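Long-range contact in type-2Ba cytolytic delta-endotoxin (Bacillus thuringiensis serovar israelensis, PDB 2RCI), which probably kills the larvae of dipteran insects by making pores in the epithelial cell membrane of the midgut: residues E83-V88 against V182-L187. Numbering follows the deposited sequence.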
ATOM      1  N   GLU A  83       8.590  -5.277   7.093  1.00 15.26           N
ATOM      2  CA  GLU A  83       9.681  -4.554   7.734  1.00 16.95           C
ATOM      3  C   GLU A  83       9.911  -3.200   7.061  1.00 16.67           C
ATOM      4  O   GLU A  83      10.212  -2.214   7.735  1.00 17.04           O
ATOM      5  CB  GLU A  83      10.971  -5.387   7.771  1.00 17.35           C
ATOM      6  CG  GLU A  83      10.875  -6.601   8.746  1.00 21.45           C
ATOM      7  CD  GLU A  83      10.271  -6.245  10.123  1.00 27.36           C
ATOM      8  OE1 GLU A  83      10.795  -5.331  10.792  1.00 30.13           O
ATOM      9  OE2 GLU A  83       9.262  -6.858  10.525  1.00 27.78           O
ATOM     10  N   ILE A  84       9.732  -3.155   5.744  1.00 16.17           N
ATOM     11  CA  ILE A  84       9.892  -1.874   5.035  1.00 16.76           C
ATOM     12  C   ILE A  84       8.797  -0.891   5.500  1.00 16.67           C
ATOM     13  O   ILE A  84       9.088   0.277   5.800  1.00 17.53           O
ATOM     14  CB  ILE A  84       9.858  -2.043   3.515  1.00 16.25           C
ATOM     15  CG1 ILE A  84      11.093  -2.812   3.053  1.00 17.03           C
ATOM     16  CG2 ILE A  84       9.848  -0.664   2.801  1.00 17.50           C
ATOM     17  CD1 ILE A  84      11.001  -3.302   1.598  1.00 16.32           C
ATOM     18  N   ILE A  85       7.564  -1.385   5.592  1.00 16.30           N
ATOM     19  CA  ILE A  85       6.449  -0.572   6.091  1.00 15.91           C
ATOM     20  C   ILE A  85       6.714  -0.070   7.514  1.00 17.22           C
ATOM     21  O   ILE A  85       6.476   1.107   7.815  1.00 16.61           O
ATOM     22  CB  ILE A  85       5.095  -1.296   5.944  1.00 15.69           C
ATOM     23  CG1 ILE A  85       4.775  -1.479   4.434  1.00 13.88           C
ATOM     24  CG2 ILE A  85       3.977  -0.511   6.691  1.00 14.61           C
ATOM     25  CD1 ILE A  85       3.598  -2.361   4.150  1.00 17.65           C
ATOM     26  N   ARG A  86       7.207  -0.949   8.395  1.00 17.62           N
ATOM     27  CA  ARG A  86       7.659  -0.521   9.730  1.00 19.39           C
ATOM     28  C   ARG A  86       8.591   0.723   9.651  1.00 19.76           C
ATOM     29  O   ARG A  86       8.384   1.723  10.363  1.00 19.00           O
ATOM     30  CB  ARG A  86       8.343  -1.669  10.478  1.00 19.11           C
ATOM     31  CG  ARG A  86       8.559  -1.385  12.004  1.00 20.79           C
ATOM     32  CD  ARG A  86       9.203  -2.564  12.706  1.00 22.48           C
ATOM     33  NE  ARG A  86       8.654  -3.868  12.324  1.00 27.82           N
ATOM     34  CZ  ARG A  86       7.660  -4.492  12.954  1.00 30.62           C
ATOM     35  NH1 ARG A  86       7.070  -3.931  14.010  1.00 30.40           N
ATOM     36  NH2 ARG A  86       7.246  -5.674  12.517  1.00 31.90           N
ATOM     37  N   SER A  87       9.565   0.675   8.743  1.00 19.87           N
ATOM     38  CA  SER A  87      10.493   1.796   8.549  1.00 21.23           C
ATOM     39  C   SER A  87       9.794   3.049   8.019  1.00 20.48           C
ATOM     40  O   SER A  87      10.002   4.154   8.544  1.00 20.46           O
ATOM     41  CB  SER A  87      11.667   1.382   7.654  1.00 21.22           C
ATOM     42  OG  SER A  87      12.584   2.467   7.509  1.00 27.46           O
ATOM     43  N   VAL A  88       8.939   2.877   7.017  1.00 18.61           N
ATOM     44  CA  VAL A  88       8.344   4.019   6.309  1.00 19.02           C
ATOM     45  C   VAL A  88       7.328   4.758   7.188  1.00 18.22           C
ATOM     46  O   VAL A  88       7.084   5.946   7.007  1.00 18.34           O
ATOM     47  CB  VAL A  88       7.728   3.601   4.954  1.00 17.78           C
ATOM     48  CG1 VAL A  88       7.107   4.788   4.254  1.00 21.39           C
ATOM     49  CG2 VAL A  88       8.813   3.025   4.021  1.00 20.72           C
ATOM     50  N   VAL A 182       9.555  -5.898  -7.694  1.00 18.92           N
ATOM     51  CA  VAL A 182       8.569  -5.077  -7.003  1.00 18.73           C
ATOM     52  C   VAL A 182       9.134  -3.683  -6.724  1.00 18.61           C
ATOM     53  O   VAL A 182      10.182  -3.559  -6.050  1.00 18.59           O
ATOM     54  CB  VAL A 182       8.158  -5.746  -5.647  1.00 19.39           C
ATOM     55  CG1 VAL A 182       7.184  -4.817  -4.863  1.00 19.84           C
ATOM     56  CG2 VAL A 182       7.544  -7.106  -5.907  1.00 18.24           C
ATOM     57  N   LYS A 183       8.476  -2.660  -7.274  1.00 19.71           N
ATOM     58  CA  LYS A 183       8.815  -1.252  -7.019  1.00 21.05           C
ATOM     59  C   LYS A 183       7.759  -0.720  -6.054  1.00 20.11           C
ATOM     60  O   LYS A 183       6.582  -0.988  -6.207  1.00 20.46           O
ATOM     61  CB  LYS A 183       8.813  -0.387  -8.294  1.00 20.86           C
ATOM     62  CG  LYS A 183       9.465   0.962  -8.007  1.00 25.06           C
ATOM     63  CD  LYS A 183       9.561   1.943  -9.184  1.00 24.36           C
ATOM     64  CE  LYS A 183      10.351   3.172  -8.697  1.00 29.93           C
ATOM     65  NZ  LYS A 183      10.966   3.991  -9.778  1.00 30.61           N
ATOM     66  N   MET A 184       8.214  -0.009  -5.034  1.00 19.68           N
ATOM     67  CA  MET A 184       7.336   0.511  -4.012  1.00 20.51           C
ATOM     68  C   MET A 184       7.435   2.019  -3.967  1.00 19.27           C
ATOM     69  O   MET A 184       8.532   2.568  -3.940  1.00 18.77           O
ATOM     70  CB  MET A 184       7.796  -0.040  -2.671  1.00 21.02           C
ATOM     71  CG  MET A 184       6.871   0.236  -1.525  1.00 23.57           C
ATOM     72  SD  MET A 184       7.457  -0.774  -0.164  1.00 23.71           S
ATOM     73  CE  MET A 184       6.350  -0.241   1.138  1.00 24.30           C
ATOM     74  N   LYS A 185       6.284   2.677  -3.901  1.00 18.60           N
ATOM     75  CA  LYS A 185       6.197   4.112  -3.685  1.00 18.78           C
ATOM     76  C   LYS A 185       5.246   4.311  -2.516  1.00 18.81           C
ATOM     77  O   LYS A 185       4.094   3.873  -2.554  1.00 19.09           O
ATOM     78  CB  LYS A 185       5.635   4.813  -4.919  1.00 18.91           C
ATOM     79  CG  LYS A 185       6.538   4.758  -6.143  1.00 21.14           C
ATOM     80  CD  LYS A 185       5.780   5.184  -7.394  1.00 24.39           C
ATOM     81  CE  LYS A 185       6.739   5.419  -8.550  1.00 28.98           C
ATOM     82  NZ  LYS A 185       5.939   5.731  -9.764  1.00 33.08           N
ATOM     83  N   ALA A 186       5.729   4.968  -1.475  1.00 19.06           N
ATOM     84  CA  ALA A 186       4.913   5.141  -0.277  1.00 18.46           C
ATOM     85  C   ALA A 186       5.350   6.404   0.473  1.00 18.74           C
ATOM     86  O   ALA A 186       6.505   6.857   0.362  1.00 18.11           O
ATOM     87  CB  ALA A 186       5.047   3.905   0.622  1.00 18.03           C
ATOM     88  N   LEU A 187       4.421   6.977   1.225  1.00 17.69           N
ATOM     89  CA  LEU A 187       4.778   8.021   2.174  1.00 17.68           C
ATOM     90  C   LEU A 187       3.870   7.907   3.389  1.00 17.68           C
ATOM     91  O   LEU A 187       2.734   7.425   3.269  1.00 18.50           O
ATOM     92  CB  LEU A 187       4.652   9.415   1.531  1.00 17.71           C
ATOM     93  CG  LEU A 187       3.261  10.041   1.235  1.00 18.43           C
ATOM     94  CD1 LEU A 187       2.493  10.447   2.483  1.00 25.71           C
ATOM     95  CD2 LEU A 187       3.445  11.298   0.382  1.00 19.72           C
TER
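Met184 reaches from strand 182-187 toward helix 83-88 and ends between Ile84 and Ile85, joining a helix layer to the central sheet in the alpha/beta fold of the Cyt toxins, a sheet flanked by helices on both faces. With CG anti to the backbone N (chi1 -171°) and the rest of the chain extended, the thioether projects from the sheet and ends among the isoleucine branches. Its SD lies 3.8 Å from CG2 of Ile84, and the Ile84 and Met184 chains lie alongside each other, pointing opposite ways. CE touches the same methyl and also packs 3.9 Å from CG1 of Ile85, whose side chain lies roughly perpendicular to the methionine chain. One turn beyond Ile84, Val88 brings CG1 to within 4.3 Å of CB of Ala186; the helix lies nearer the strand here, the CA atoms of Val88 and Leu187 being 6.8 Å apart against 9.7 Å for those of Ile84 and Met184. The helix and strand axes run in broadly the same direction, 33° from parallel. Leu187 turns its side chain away from the helix and offers its backbone instead. Around this apolar core, Val67 touches both Ile84 and Met184, Phe158 packs on Met184, and Val102 and Ile106 of helix 96-110 close in on Ile85. The carbonyl O of Val88 takes a hydrogen bond from OG1 of Thr188, tying the helix to the same long strand. On the exposed side of the helix, Arg86 makes a cation-pi contact with Trp99 and holds both carboxylate oxygens of Glu83 in a salt bridge: NE of Arg86 donates to OE1 of Glu83 at 3.0 Å, while NH2 donates to OE2 at 3.1 Å, nearly in the guanidinium plane.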